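Local coordinates for protein tryptophan--tRNA ligase (Campylobacter jejuni subsp. jejuni, PDB 3TZL) that probably attaches tryptophan to its cognate tRNA at the expense of ATP, as a homodimeric class I aminoacyl-tRNA synthetase, at residues Q149-H152 against V153-R157; H122-F125 against S126-V129; M101-L104 against E105-H108; L161-N164 against N165-E169; Y92-L95 against S96-P100. One frame throughout, in Å; residues are numbered along the deposited sequence.

Contact 1: Q149-H152 against V153-R157; sequences QIQH and VEIAR. With TRP (tryptophan), chain J.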
loop_
_atom_site.group_PDB
_atom_site.type_symbol
_atom_site.label_atom_id
_atom_site.label_comp_id
_atom_site.label_asym_id
_atom_site.label_seq_id
_atom_site.Cartn_x
_atom_site.Cartn_y
_atom_site.Cartn_z
ATOM N N GLN B 149 11.811 3.106 -17.983
ATOM C CA GLN B 149 11.753 2.672 -16.610
ATOM C C GLN B 149 13.020 2.949 -15.849
ATOM O O GLN B 149 13.126 2.601 -14.712
ATOM C CB GLN B 149 11.459 1.172 -16.551
ATOM C CG GLN B 149 10.149 0.730 -17.155
ATOM C CD GLN B 149 8.955 1.396 -16.525
ATOM O OE1 GLN B 149 8.637 1.180 -15.363
ATOM N NE2 GLN B 149 8.285 2.198 -17.287
ATOM N N ILE B 150 13.990 3.568 -16.483
ATOM C CA ILE B 150 15.274 3.754 -15.808
ATOM C C ILE B 150 15.132 4.583 -14.542
ATOM O O ILE B 150 15.699 4.262 -13.500
ATOM C CB ILE B 150 16.315 4.457 -16.691
ATOM C CG1 ILE B 150 16.495 3.716 -18.009
ATOM C CG2 ILE B 150 17.650 4.551 -15.959
ATOM C CD1 ILE B 150 16.886 2.297 -17.832
ATOM N N GLN B 151 14.375 5.664 -14.641
ATOM C CA GLN B 151 14.185 6.544 -13.503
ATOM C C GLN B 151 13.546 5.793 -12.336
ATOM O O GLN B 151 13.906 5.993 -11.183
ATOM C CB GLN B 151 13.344 7.749 -13.910
ATOM C CG GLN B 151 13.336 8.864 -12.885
ATOM C CD GLN B 151 12.343 9.945 -13.240
ATOM O OE1 GLN B 151 11.331 9.682 -13.889
ATOM N NE2 GLN B 151 12.625 11.167 -12.824
ATOM N N HIS B 152 12.610 4.905 -12.635
ATOM C CA HIS B 152 11.984 4.121 -11.576
ATOM C C HIS B 152 12.991 3.286 -10.777
ATOM O O HIS B 152 12.897 3.202 -9.554
ATOM C CB HIS B 152 10.877 3.246 -12.149
ATOM C CG HIS B 152 9.713 4.031 -12.656
ATOM N ND1 HIS B 152 8.890 3.577 -13.660
ATOM C CD2 HIS B 152 9.239 5.245 -12.299
ATOM C CE1 HIS B 152 7.955 4.478 -13.899
ATOM N NE2 HIS B 152 8.141 5.497 -13.082
ATOM N N VAL B 153 13.949 2.677 -11.467
ATOM C CA VAL B 153 14.965 1.870 -10.800
ATOM C C VAL B 153 15.872 2.749 -9.934
ATOM O O VAL B 153 16.239 2.360 -8.823
ATOM C CB VAL B 153 15.795 1.095 -11.813
ATOM C CG1 VAL B 153 16.839 0.238 -11.104
ATOM C CG2 VAL B 153 14.873 0.236 -12.688
ATOM N N GLU B 154 16.212 3.936 -10.443
ATOM C CA GLU B 154 16.955 4.930 -9.678
ATOM C C GLU B 154 16.213 5.344 -8.413
ATOM O O GLU B 154 16.811 5.501 -7.336
ATOM C CB GLU B 154 17.240 6.159 -10.542
ATOM C CG GLU B 154 18.192 5.899 -11.700
ATOM C CD GLU B 154 18.393 7.121 -12.574
ATOM O OE1 GLU B 154 17.652 8.110 -12.395
ATOM O OE2 GLU B 154 19.291 7.093 -13.442
ATOM N N ILE B 155 14.903 5.527 -8.535
ATOM C CA ILE B 155 14.089 5.811 -7.362
ATOM C C ILE B 155 14.196 4.664 -6.349
ATOM O O ILE B 155 14.372 4.898 -5.149
ATOM C CB ILE B 155 12.630 6.037 -7.751
ATOM C CG1 ILE B 155 12.454 7.446 -8.312
ATOM C CG2 ILE B 155 11.715 5.823 -6.565
ATOM C CD1 ILE B 155 11.205 7.605 -9.156
ATOM N N ALA B 156 14.122 3.427 -6.837
ATOM C CA ALA B 156 14.188 2.281 -5.943
ATOM C C ALA B 156 15.558 2.271 -5.266
ATOM O O ALA B 156 15.696 1.972 -4.078
ATOM C CB ALA B 156 13.949 1.007 -6.696
ATOM N N ARG B 157 16.565 2.653 -6.032
ATOM C CA ARG B 157 17.916 2.754 -5.530
ATOM C C ARG B 157 18.062 3.830 -4.440
ATOM O O ARG B 157 18.750 3.626 -3.433
ATOM C CB ARG B 157 18.861 3.015 -6.698
ATOM C CG ARG B 157 20.294 2.747 -6.382
ATOM C CD ARG B 157 21.215 3.263 -7.481
ATOM N NE ARG B 157 22.600 2.977 -7.133
ATOM C CZ ARG B 157 23.217 1.841 -7.440
ATOM N NH1 ARG B 157 24.485 1.646 -7.080
ATOM N NH2 ARG B 157 22.564 0.898 -8.113
HETATM N N TRP J . 6.638 -0.793 -14.437
HETATM C CA TRP J . 6.939 -1.940 -15.299
HETATM C C TRP J . 6.363 -1.739 -16.695
HETATM O O TRP J . 6.679 -2.482 -17.631
HETATM C CB TRP J . 6.408 -3.247 -14.685
HETATM C CG TRP J . 7.004 -3.522 -13.337
HETATM C CD1 TRP J . 6.377 -3.470 -12.121
HETATM C CD2 TRP J . 8.370 -3.844 -13.076
HETATM N NE1 TRP J . 7.276 -3.761 -11.113
HETATM C CE2 TRP J . 8.509 -3.986 -11.676
HETATM C CE3 TRP J . 9.495 -4.027 -13.893
HETATM C CZ2 TRP J . 9.726 -4.317 -11.080
HETATM C CZ3 TRP J . 10.707 -4.349 -13.296
HETATM C CH2 TRP J . 10.810 -4.496 -11.904
HETATM O OXT TRP J . 5.569 -0.819 -16.900
#
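Gln149 OE1 is gripped by two donors. The amino N of the bound tryptophan lies 3.0 Å from Gln149 OE1, and His152 ND1 is also 3.0 Å from Gln149 OE1. The amide oxygen sits in the plane of the imidazole, at its edge. The histidine N-H stands above the carbonyl plane of the amide, 57° out of it. Gln149 reaches both partners with a chain bent at chi2 (-58°). His152 NE2 is bonded to Ser109 OG, which ties down the other end of the ring. This is consistent with His152 being a second-shell residue that orients the Gln149 amide. Helix 150-167 begins here, as the crossover helix of the beta-alpha-beta unit between strands 142-144 and 175-177. Its first turns are held by backbone bonds from Glu154 N to Ile150 O, from Ala156 N to His152 O, and from Ile155 N to Gln151 O at 2.9 Å. The Val153 N to Gln149 O bond is weak. Glu154 CG comes close to Ile150 O, and Glu154 OE2 is 3.9 Å from Ile150 CG2. Ile155 CD1 is 4.4 Å from His152 CD2, at the edge of the ring. Val153 and Ile150 both pack on Ala176 of strand 175-177.

Contact 2: H122-F125 against S126-V129; sequences HGLF and SYPV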
loop_
_atom_site.group_PDB
_atom_site.type_symbol
_atom_site.label_atom_id
_atom_site.label_comp_id
_atom_site.label_asym_id
_atom_site.label_seq_id
_atom_site.Cartn_x
_atom_site.Cartn_y
_atom_site.Cartn_z
ATOM N N HIS B 122 -3.712 9.067 -6.874
ATOM C CA HIS B 122 -2.664 8.705 -5.926
ATOM C C HIS B 122 -1.943 7.447 -6.391
ATOM O O HIS B 122 -0.727 7.300 -6.216
ATOM C CB HIS B 122 -3.288 8.430 -4.567
ATOM C CG HIS B 122 -2.291 8.199 -3.484
ATOM N ND1 HIS B 122 -2.209 7.013 -2.786
ATOM C CD2 HIS B 122 -1.320 8.995 -2.982
ATOM C CE1 HIS B 122 -1.249 7.098 -1.883
ATOM N NE2 HIS B 122 -0.697 8.295 -1.976
ATOM N N GLY B 123 -2.697 6.537 -6.991
ATOM C CA GLY B 123 -2.136 5.295 -7.495
ATOM C C GLY B 123 -1.055 5.498 -8.537
ATOM O O GLY B 123 -0.010 4.862 -8.467
ATOM N N LEU B 124 -1.298 6.393 -9.495
ATOM C CA LEU B 124 -0.293 6.738 -10.504
ATOM C C LEU B 124 0.939 7.367 -9.875
ATOM O O LEU B 124 2.055 7.047 -10.247
ATOM C CB LEU B 124 -0.853 7.710 -11.547
ATOM C CG LEU B 124 0.160 8.141 -12.617
ATOM C CD1 LEU B 124 0.685 6.936 -13.381
ATOM C CD2 LEU B 124 -0.425 9.162 -13.574
ATOM N N PHE B 125 0.715 8.277 -8.938
ATOM C CA PHE B 125 1.779 8.969 -8.224
ATOM C C PHE B 125 2.634 7.991 -7.414
ATOM O O PHE B 125 3.861 8.124 -7.341
ATOM C CB PHE B 125 1.136 9.995 -7.281
ATOM C CG PHE B 125 2.114 10.857 -6.539
ATOM C CD1 PHE B 125 2.764 11.889 -7.175
ATOM C CD2 PHE B 125 2.348 10.656 -5.186
ATOM C CE1 PHE B 125 3.660 12.706 -6.483
ATOM C CE2 PHE B 125 3.235 11.459 -4.494
ATOM C CZ PHE B 125 3.892 12.486 -5.142
ATOM N N SER B 126 1.977 7.002 -6.816
ATOM C CA SER B 126 2.616 6.116 -5.849
ATOM C C SER B 126 3.249 4.866 -6.447
ATOM O O SER B 126 4.038 4.198 -5.787
ATOM C CB SER B 126 1.606 5.677 -4.799
ATOM O OG SER B 126 0.986 6.796 -4.194
ATOM N N TYR B 127 2.911 4.524 -7.681
ATOM C CA TYR B 127 3.413 3.253 -8.201
ATOM C C TYR B 127 4.930 3.037 -8.271
ATOM O O TYR B 127 5.362 1.899 -8.171
ATOM C CB TYR B 127 2.700 2.829 -9.485
ATOM C CG TYR B 127 3.367 3.207 -10.775
ATOM C CD1 TYR B 127 4.386 2.430 -11.321
ATOM C CD2 TYR B 127 2.936 4.311 -11.482
ATOM C CE1 TYR B 127 4.976 2.780 -12.532
ATOM C CE2 TYR B 127 3.519 4.668 -12.684
ATOM C CZ TYR B 127 4.532 3.906 -13.204
ATOM O OH TYR B 127 5.072 4.288 -14.412
ATOM N N PRO B 128 5.737 4.110 -8.444
ATOM C CA PRO B 128 7.186 3.892 -8.319
ATOM C C PRO B 128 7.607 3.333 -6.963
ATOM O O PRO B 128 8.630 2.653 -6.905
ATOM C CB PRO B 128 7.767 5.301 -8.480
ATOM C CG PRO B 128 6.766 6.013 -9.337
ATOM C CD PRO B 128 5.438 5.481 -8.903
ATOM N N VAL B 129 6.849 3.611 -5.901
ATOM C CA VAL B 129 7.173 3.041 -4.595
ATOM C C VAL B 129 6.835 1.544 -4.550
ATOM O O VAL B 129 7.587 0.745 -3.986
ATOM C CB VAL B 129 6.454 3.778 -3.424
ATOM C CG1 VAL B 129 6.965 3.258 -2.086
ATOM C CG2 VAL B 129 6.689 5.277 -3.504
#
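His122 O takes two bonds from Ser126. The backbone N of Ser126 is 2.8 Å from His122 O, and Ser126 OG gives its proton to His122 O at 2.7 Å. The hydroxyl comes from above the carbonyl plane, 39° out of it. Ser126 places OG beside its own backbone N (chi1 -54°), which turns the hydroxyl back to the preceding turn. The same OG lies 3.1 Å above the plane of the His122 ring, over its centre. The imidazole nitrogens find their bonds across the dimer. His122 NE2 pairs with Ser126 OG of the second subunit, and His122 ND1 pairs with Ser96 OG of that subunit. The two His122 rings, one from each subunit, meet with their planes nearly parallel. This stretch is the first two turns of helix 122-137, at the subunit interface of the homodimer. The helix is kinked at Pro128 and Val129: the proline has no N-H to give, and Val129 N bonds to Ser126 O. Pro128 CD lies 3.5 Å from Phe125 O. Gly123 O receives weak bonds from Tyr127 N at 3.0 Å and from Ser126 N. Leu124 and Tyr127 lie side by side and point the same way, with Leu124 CD1 3.7 Å from Tyr127 CE2. One face of the tyrosine ring is met by Pro128 CD, offset toward the rim. Tyr127 OH has a weak bond to Ser109 OG, and its side chain comes within about 4 Å of the bound tryptophan. Phe125 meets Tyr110 edge-to-face.

Contact 3: M101-L104 against E105-H108; sequences MGLL and ERAH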
loop_
_atom_site.group_PDB
_atom_site.type_symbol
_atom_site.label_atom_id
_atom_site.label_comp_id
_atom_site.label_asym_id
_atom_site.label_seq_id
_atom_site.Cartn_x
_atom_site.Cartn_y
_atom_site.Cartn_z
HETATM N N MSE B 101 8.856 13.121 -1.030
HETATM C CA MSE B 101 7.890 13.527 -2.046
HETATM C C MSE B 101 8.512 13.951 -3.379
HETATM O O MSE B 101 8.014 13.565 -4.435
HETATM C CB MSE B 101 6.996 14.651 -1.510
HETATM C CG MSE B 101 5.928 14.166 -0.549
HETATM SE SE MSE B 101 4.616 12.934 -1.359
HETATM C CE MSE B 101 3.539 14.284 -2.256
ATOM N N GLY B 102 9.585 14.744 -3.329
ATOM C CA GLY B 102 10.220 15.261 -4.533
ATOM C C GLY B 102 10.649 14.182 -5.516
ATOM O O GLY B 102 10.641 14.379 -6.735
ATOM N N LEU B 103 11.032 13.027 -4.988
ATOM C CA LEU B 103 11.391 11.904 -5.845
ATOM C C LEU B 103 10.219 11.493 -6.750
ATOM O O LEU B 103 10.413 11.138 -7.913
ATOM C CB LEU B 103 11.818 10.716 -4.983
ATOM C CG LEU B 103 13.209 10.107 -5.140
ATOM C CD1 LEU B 103 14.302 11.149 -4.977
ATOM C CD2 LEU B 103 13.376 8.978 -4.126
ATOM N N LEU B 104 9.003 11.533 -6.208
ATOM C CA LEU B 104 7.833 11.034 -6.931
ATOM C C LEU B 104 7.236 12.135 -7.784
ATOM O O LEU B 104 6.677 11.861 -8.839
ATOM C CB LEU B 104 6.772 10.466 -5.965
ATOM C CG LEU B 104 7.176 9.258 -5.109
ATOM C CD1 LEU B 104 6.093 8.917 -4.101
ATOM C CD2 LEU B 104 7.505 8.038 -5.977
ATOM N N GLU B 105 7.356 13.380 -7.315
ATOM C CA GLU B 105 6.894 14.535 -8.079
ATOM C C GLU B 105 7.709 14.711 -9.352
ATOM O O GLU B 105 7.223 15.276 -10.332
ATOM C CB GLU B 105 6.952 15.817 -7.237
ATOM C CG GLU B 105 5.894 15.872 -6.145
ATOM C CD GLU B 105 6.156 16.948 -5.102
ATOM O OE1 GLU B 105 7.162 17.680 -5.222
ATOM O OE2 GLU B 105 5.351 17.060 -4.153
ATOM N N ARG B 106 8.948 14.227 -9.345
ATOM C CA ARG B 106 9.805 14.361 -10.517
ATOM C C ARG B 106 9.709 13.175 -11.479
ATOM O O ARG B 106 10.246 13.227 -12.583
ATOM C CB ARG B 106 11.262 14.602 -10.105
ATOM C CG ARG B 106 11.503 15.984 -9.533
ATOM C CD ARG B 106 12.939 16.173 -9.104
ATOM N NE ARG B 106 12.987 16.724 -7.757
ATOM C CZ ARG B 106 13.491 16.086 -6.710
ATOM N NH1 ARG B 106 14.018 14.878 -6.854
ATOM N NH2 ARG B 106 13.483 16.666 -5.520
ATOM N N ALA B 107 9.040 12.107 -11.059
ATOM C CA ALA B 107 8.864 10.940 -11.920
ATOM C C ALA B 107 8.139 11.364 -13.197
ATOM O O ALA B 107 7.087 12.011 -13.146
ATOM C CB ALA B 107 8.076 9.856 -11.190
ATOM N N HIS B 108 8.720 11.029 -14.340
ATOM C CA HIS B 108 8.171 11.464 -15.613
ATOM C C HIS B 108 6.775 10.902 -15.831
ATOM O O HIS B 108 5.905 11.582 -16.363
ATOM C CB HIS B 108 9.106 11.076 -16.756
ATOM C CG HIS B 108 10.342 11.915 -16.822
ATOM N ND1 HIS B 108 10.310 13.268 -17.094
ATOM C CD2 HIS B 108 11.646 11.597 -16.644
ATOM C CE1 HIS B 108 11.542 13.746 -17.083
ATOM N NE2 HIS B 108 12.372 12.753 -16.813
#
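Arg106 folds its guanidinium back over the carbonyl of Gly102. Gly102 O lies 3.2 Å from the guanidinium plane, over its centre. The chain leaves with CG beside the backbone N (chi1 -72°) and bends at chi3 (-131°). That bend brings Arg106 NH2 within 3.7 Å of Gly102 CA. Gly102 has no side chain, and the guanidinium passes close over its backbone. Arg106 NH1 also comes 4.2 Å from Leu103 CD1, where the two side chains cross.

Glu105 has much the same first torsion but stays extended beyond CG. Its carboxylate runs back along the helix, and Glu105 OE2 ends 3.8 Å from Met101 CE. Met101, a selenomethionine, is bent at chi2 and chi3, which curls its methyl toward that carboxylate. Met101 CE also packs on Phe125 of helix 122-137.

The backbone closes the short helix 101-105. Met101 O accepts from Glu105 N at 3.0 Å and also from Leu104 N. Arg106 N bonds to Gly102 O at 3.1 Å, while Ala107 N to Leu104 O is weak. Ala107 then serves as the N-cap position before helix 108-115.

Gly102 O is bonded to the Arg106 backbone, yet the guanidinium N-H groups do not point at it. The positive charge over this carbonyl is therefore probably felt as an electrostatic attraction rather than as a second hydrogen bond.

Contact 4: L161-N164 against N165-E169; sequences LKVN and NEWGE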
loop_
_atom_site.group_PDB
_atom_site.type_symbol
_atom_site.label_atom_id
_atom_site.label_comp_id
_atom_site.label_asym_id
_atom_site.label_seq_id
_atom_site.Cartn_x
_atom_site.Cartn_y
_atom_site.Cartn_z
ATOM N N LEU B 161 18.978 3.053 -0.416
ATOM C CA LEU B 161 20.069 3.764 0.231
ATOM C C LEU B 161 19.608 4.469 1.505
ATOM O O LEU B 161 20.286 4.414 2.529
ATOM C CB LEU B 161 20.710 4.751 -0.737
ATOM C CG LEU B 161 21.780 4.147 -1.650
ATOM C CD1 LEU B 161 22.044 5.048 -2.857
ATOM C CD2 LEU B 161 23.066 3.916 -0.845
ATOM N N LYS B 162 18.451 5.121 1.442
ATOM C CA LYS B 162 17.886 5.760 2.623
ATOM C C LYS B 162 17.604 4.736 3.718
ATOM O O LYS B 162 17.948 4.953 4.881
ATOM C CB LYS B 162 16.620 6.538 2.271
ATOM C CG LYS B 162 16.279 7.631 3.287
ATOM C CD LYS B 162 15.308 8.664 2.701
ATOM C CE LYS B 162 14.747 9.623 3.756
ATOM N NZ LYS B 162 15.808 10.403 4.424
ATOM N N VAL B 163 17.003 3.607 3.342
ATOM C CA VAL B 163 16.661 2.579 4.315
ATOM C C VAL B 163 17.921 2.011 4.970
ATOM O O VAL B 163 17.993 1.891 6.197
ATOM C CB VAL B 163 15.814 1.448 3.690
ATOM C CG1 VAL B 163 15.698 0.287 4.647
ATOM C CG2 VAL B 163 14.412 1.959 3.294
ATOM N N ASN B 164 18.915 1.692 4.140
ATOM C CA ASN B 164 20.173 1.139 4.609
ATOM C C ASN B 164 20.910 2.121 5.509
ATOM O O ASN B 164 21.610 1.719 6.433
ATOM C CB ASN B 164 21.100 0.770 3.430
ATOM C CG ASN B 164 20.629 -0.463 2.654
ATOM O OD1 ASN B 164 19.696 -1.155 3.052
ATOM N ND2 ASN B 164 21.292 -0.737 1.537
ATOM N N ASN B 165 20.769 3.409 5.218
ATOM C CA ASN B 165 21.396 4.435 6.048
ATOM C C ASN B 165 20.807 4.450 7.452
ATOM O O ASN B 165 21.487 4.775 8.416
ATOM C CB ASN B 165 21.247 5.817 5.418
ATOM C CG ASN B 165 22.456 6.221 4.620
ATOM O OD1 ASN B 165 23.580 5.810 4.921
ATOM N ND2 ASN B 165 22.240 7.035 3.591
ATOM N N GLU B 166 19.535 4.096 7.557
ATOM C CA GLU B 166 18.848 4.149 8.837
ATOM C C GLU B 166 18.940 2.833 9.622
ATOM O O GLU B 166 19.039 2.857 10.850
ATOM C CB GLU B 166 17.383 4.549 8.639
ATOM C CG GLU B 166 16.563 4.584 9.932
ATOM C CD GLU B 166 16.902 5.768 10.823
ATOM O OE1 GLU B 166 17.514 6.733 10.329
ATOM O OE2 GLU B 166 16.553 5.734 12.016
ATOM N N TRP B 167 18.936 1.701 8.908
ATOM C CA TRP B 167 18.738 0.389 9.526
ATOM C C TRP B 167 19.902 -0.614 9.369
ATOM O O TRP B 167 19.897 -1.678 9.987
ATOM C CB TRP B 167 17.458 -0.243 8.977
ATOM C CG TRP B 167 16.181 0.284 9.547
ATOM C CD1 TRP B 167 16.026 1.095 10.654
ATOM C CD2 TRP B 167 14.864 0.020 9.058
ATOM N NE1 TRP B 167 14.693 1.346 10.873
ATOM C CE2 TRP B 167 13.958 0.705 9.906
ATOM C CE3 TRP B 167 14.358 -0.728 7.981
ATOM C CZ2 TRP B 167 12.583 0.666 9.708
ATOM C CZ3 TRP B 167 12.986 -0.768 7.789
ATOM C CH2 TRP B 167 12.117 -0.075 8.649
ATOM N N GLY B 168 20.898 -0.280 8.553
ATOM C CA GLY B 168 21.987 -1.207 8.280
ATOM C C GLY B 168 21.875 -1.852 6.909
ATOM O O GLY B 168 21.256 -1.296 6.016
ATOM N N GLU B 169 22.465 -3.030 6.743
ATOM C CA GLU B 169 22.465 -3.713 5.454
ATOM C C GLU B 169 21.153 -4.445 5.241
ATOM O O GLU B 169 21.045 -5.645 5.488
ATOM C CB GLU B 169 23.619 -4.714 5.367
ATOM C CG GLU B 169 25.002 -4.096 5.179
ATOM C CD GLU B 169 26.126 -5.108 5.406
ATOM O OE1 GLU B 169 25.842 -6.328 5.439
ATOM O OE2 GLU B 169 27.292 -4.681 5.562
#
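The C-terminal end of helix 150-167 unwinds here, in the beta-alpha-beta unit that leads on to strand 175-177. Val163 O accepts from Trp167 N at 2.9 Å, and the N-H lies nearly in line with the C=O. Glu166 N also reaches Val163 O, but weakly. Asn164 O takes the last of these bonds, from Gly168 N at 3.0 Å. That donor stands 37° above the carbonyl plane. Gly168 is the first residue to leave the helical angles, with phi 104°, a conformation that glycine adopts easily. The turn brings Gly168 O back to the helix, where it receives a CA-H...O contact from Asn164 CA at 3.0 Å.

Asn164 holds its amide beside its own backbone N (chi1 -72°). Its OD1 accepts from the backbone N of both Ile170 and Phe171, so it ties the chain beyond the turn to the helix. Val163 and Trp167 lie one turn apart, with Val163 CG1 3.7 Å from Trp167 CE3. The Asn165 N to Leu161 O bond, 2.9 Å, belongs to the regular helix.

Trp167 packs on helix 291-320 through Lys319 and Ile320 and on Ile94 of helix 87-96, while its NE1 bonds to Gln51 O of the second subunit. Val163 packs on Leu95 of helix 87-96.

Contact 5: Y92-L95 against S96-P100; sequences YWIL and SQFTP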
loop_
_atom_site.group_PDB
_atom_site.type_symbol
_atom_site.label_atom_id
_atom_site.label_comp_id
_atom_site.label_asym_id
_atom_site.label_seq_id
_atom_site.Cartn_x
_atom_site.Cartn_y
_atom_site.Cartn_z
ATOM N N TYR B 92 5.756 -1.980 0.611
ATOM C CA TYR B 92 5.393 -0.733 -0.051
ATOM C C TYR B 92 5.056 0.381 0.953
ATOM O O TYR B 92 5.579 1.493 0.846
ATOM C CB TYR B 92 4.237 -1.029 -1.011
ATOM C CG TYR B 92 3.358 0.120 -1.445
ATOM C CD1 TYR B 92 3.868 1.194 -2.163
ATOM C CD2 TYR B 92 1.991 0.083 -1.205
ATOM C CE1 TYR B 92 3.044 2.223 -2.583
ATOM C CE2 TYR B 92 1.165 1.093 -1.637
ATOM C CZ TYR B 92 1.696 2.169 -2.321
ATOM O OH TYR B 92 0.860 3.196 -2.737
ATOM N N TRP B 93 4.225 0.080 1.947
ATOM C CA TRP B 93 3.917 1.059 2.996
ATOM C C TRP B 93 5.159 1.438 3.816
ATOM O O TRP B 93 5.378 2.607 4.132
ATOM C CB TRP B 93 2.844 0.518 3.933
ATOM C CG TRP B 93 2.633 1.357 5.163
ATOM C CD1 TRP B 93 2.953 1.019 6.450
ATOM C CD2 TRP B 93 2.051 2.668 5.225
ATOM N NE1 TRP B 93 2.618 2.037 7.308
ATOM C CE2 TRP B 93 2.048 3.059 6.588
ATOM C CE3 TRP B 93 1.532 3.552 4.263
ATOM C CZ2 TRP B 93 1.549 4.300 7.017
ATOM C CZ3 TRP B 93 1.035 4.797 4.692
ATOM C CH2 TRP B 93 1.047 5.152 6.060
ATOM N N ILE B 94 5.969 0.449 4.175
ATOM C CA ILE B 94 7.207 0.751 4.881
ATOM C C ILE B 94 8.149 1.652 4.072
ATOM O O ILE B 94 8.649 2.655 4.590
ATOM C CB ILE B 94 7.899 -0.533 5.343
ATOM C CG1 ILE B 94 7.097 -1.144 6.487
ATOM C CG2 ILE B 94 9.321 -0.272 5.796
ATOM C CD1 ILE B 94 7.283 -2.628 6.608
ATOM N N LEU B 95 8.362 1.325 2.800
ATOM C CA LEU B 95 9.226 2.133 1.934
ATOM C C LEU B 95 8.718 3.563 1.765
ATOM O O LEU B 95 9.503 4.478 1.528
ATOM C CB LEU B 95 9.383 1.478 0.556
ATOM C CG LEU B 95 10.060 0.097 0.522
ATOM C CD1 LEU B 95 10.340 -0.334 -0.914
ATOM C CD2 LEU B 95 11.372 0.087 1.349
ATOM N N SER B 96 7.412 3.764 1.880
ATOM C CA SER B 96 6.852 5.100 1.706
ATOM C C SER B 96 7.393 6.052 2.759
ATOM O O SER B 96 7.496 7.250 2.523
ATOM C CB SER B 96 5.333 5.071 1.759
ATOM O OG SER B 96 4.812 4.486 0.581
ATOM N N GLN B 97 7.741 5.513 3.920
ATOM C CA GLN B 97 8.247 6.326 5.013
ATOM C C GLN B 97 9.646 6.818 4.710
ATOM O O GLN B 97 10.118 7.773 5.319
ATOM C CB GLN B 97 8.221 5.534 6.327
ATOM C CG GLN B 97 6.933 4.706 6.531
ATOM C CD GLN B 97 5.657 5.503 6.287
ATOM O OE1 GLN B 97 5.604 6.718 6.506
ATOM N NE2 GLN B 97 4.625 4.820 5.815
ATOM N N PHE B 98 10.303 6.161 3.757
ATOM C CA PHE B 98 11.652 6.519 3.360
ATOM C C PHE B 98 11.686 7.156 1.985
ATOM O O PHE B 98 12.745 7.302 1.390
ATOM C CB PHE B 98 12.545 5.283 3.351
ATOM C CG PHE B 98 12.729 4.653 4.699
ATOM C CD1 PHE B 98 13.781 5.045 5.533
ATOM C CD2 PHE B 98 11.884 3.636 5.116
ATOM C CE1 PHE B 98 13.969 4.447 6.767
ATOM C CE2 PHE B 98 12.068 3.018 6.350
ATOM C CZ PHE B 98 13.112 3.428 7.177
ATOM N N THR B 99 10.530 7.531 1.464
ATOM C CA THR B 99 10.478 8.122 0.134
ATOM C C THR B 99 10.144 9.616 0.224
ATOM O O THR B 99 9.027 9.967 0.576
ATOM C CB THR B 99 9.411 7.405 -0.725
ATOM O OG1 THR B 99 9.701 6.002 -0.772
ATOM C CG2 THR B 99 9.381 7.974 -2.165
ATOM N N PRO B 100 11.109 10.499 -0.077
ATOM C CA PRO B 100 10.749 11.926 -0.085
ATOM C C PRO B 100 9.818 12.233 -1.253
ATOM O O PRO B 100 10.000 11.674 -2.336
ATOM C CB PRO B 100 12.096 12.654 -0.304
ATOM C CG PRO B 100 13.180 11.579 -0.159
ATOM C CD PRO B 100 12.505 10.267 -0.501
#
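Helix 87-96 ends in a type I beta turn from Ser96 to Thr99, and the backbone closes there with Gln97 N to Ile94 O at 3.1 Å and Phe98 N to Leu95 O at 2.9 Å. The turn lies at the dimer interface, within reach of the second subunit. Gln97 bends back at chi2 (-49°), so that its amide crosses over Trp93. Gln97 NE2 lies 3.1 Å above the indole plane, over the ring centre, and the two planes are 63° apart. The same NE2 bonds to Trp93 O at 2.9 Å. The amide thus meets both the backbone and the ring of one residue. Ser96 N bonds to Tyr92 O at 3.1 Å. Ser96 OG also lies near Tyr92 O, but it pairs with His122 ND1 of the second subunit. Trp93 meets Tyr44 of that subunit, with the rings steeply inclined. Ile94 O and Leu95 O both face the edge of the Phe98 ring, close to its plane. Ile94 CG2 touches Phe98 CE2 at 4.3 Å. Leu95 O has a second donor in Thr99 OG1, 2.8 Å away, and it reaches this oxygen from the face of the carbonyl plane opposite Phe98 N.

In the fold
Contact 1 alone includes a residue of the tryptophan pocket. Contact 2 adjoins it, with centres 13 Å apart: the rings of His152 and Tyr127 meet. Contact 3 joins contact 1 through Gln151, whose OE1 is 3.0 Å from His108 N and whose NE2 is 3.2 Å from Arg106 O. Contact 2 packs on contact 3, where Phe125 CZ is 3.6 Å from Leu104 CB, and on contact 5, where Ser126 CB is 3.3 Å from Tyr92 OH. Contact 4, at the far end of the helix shared with contact 1, packs against contact 5: Val163 CG2 is 3.5 Å from Phe98 CG. Contacts 2, 3 and 5 touch the second subunit, as does Trp167 of contact 4.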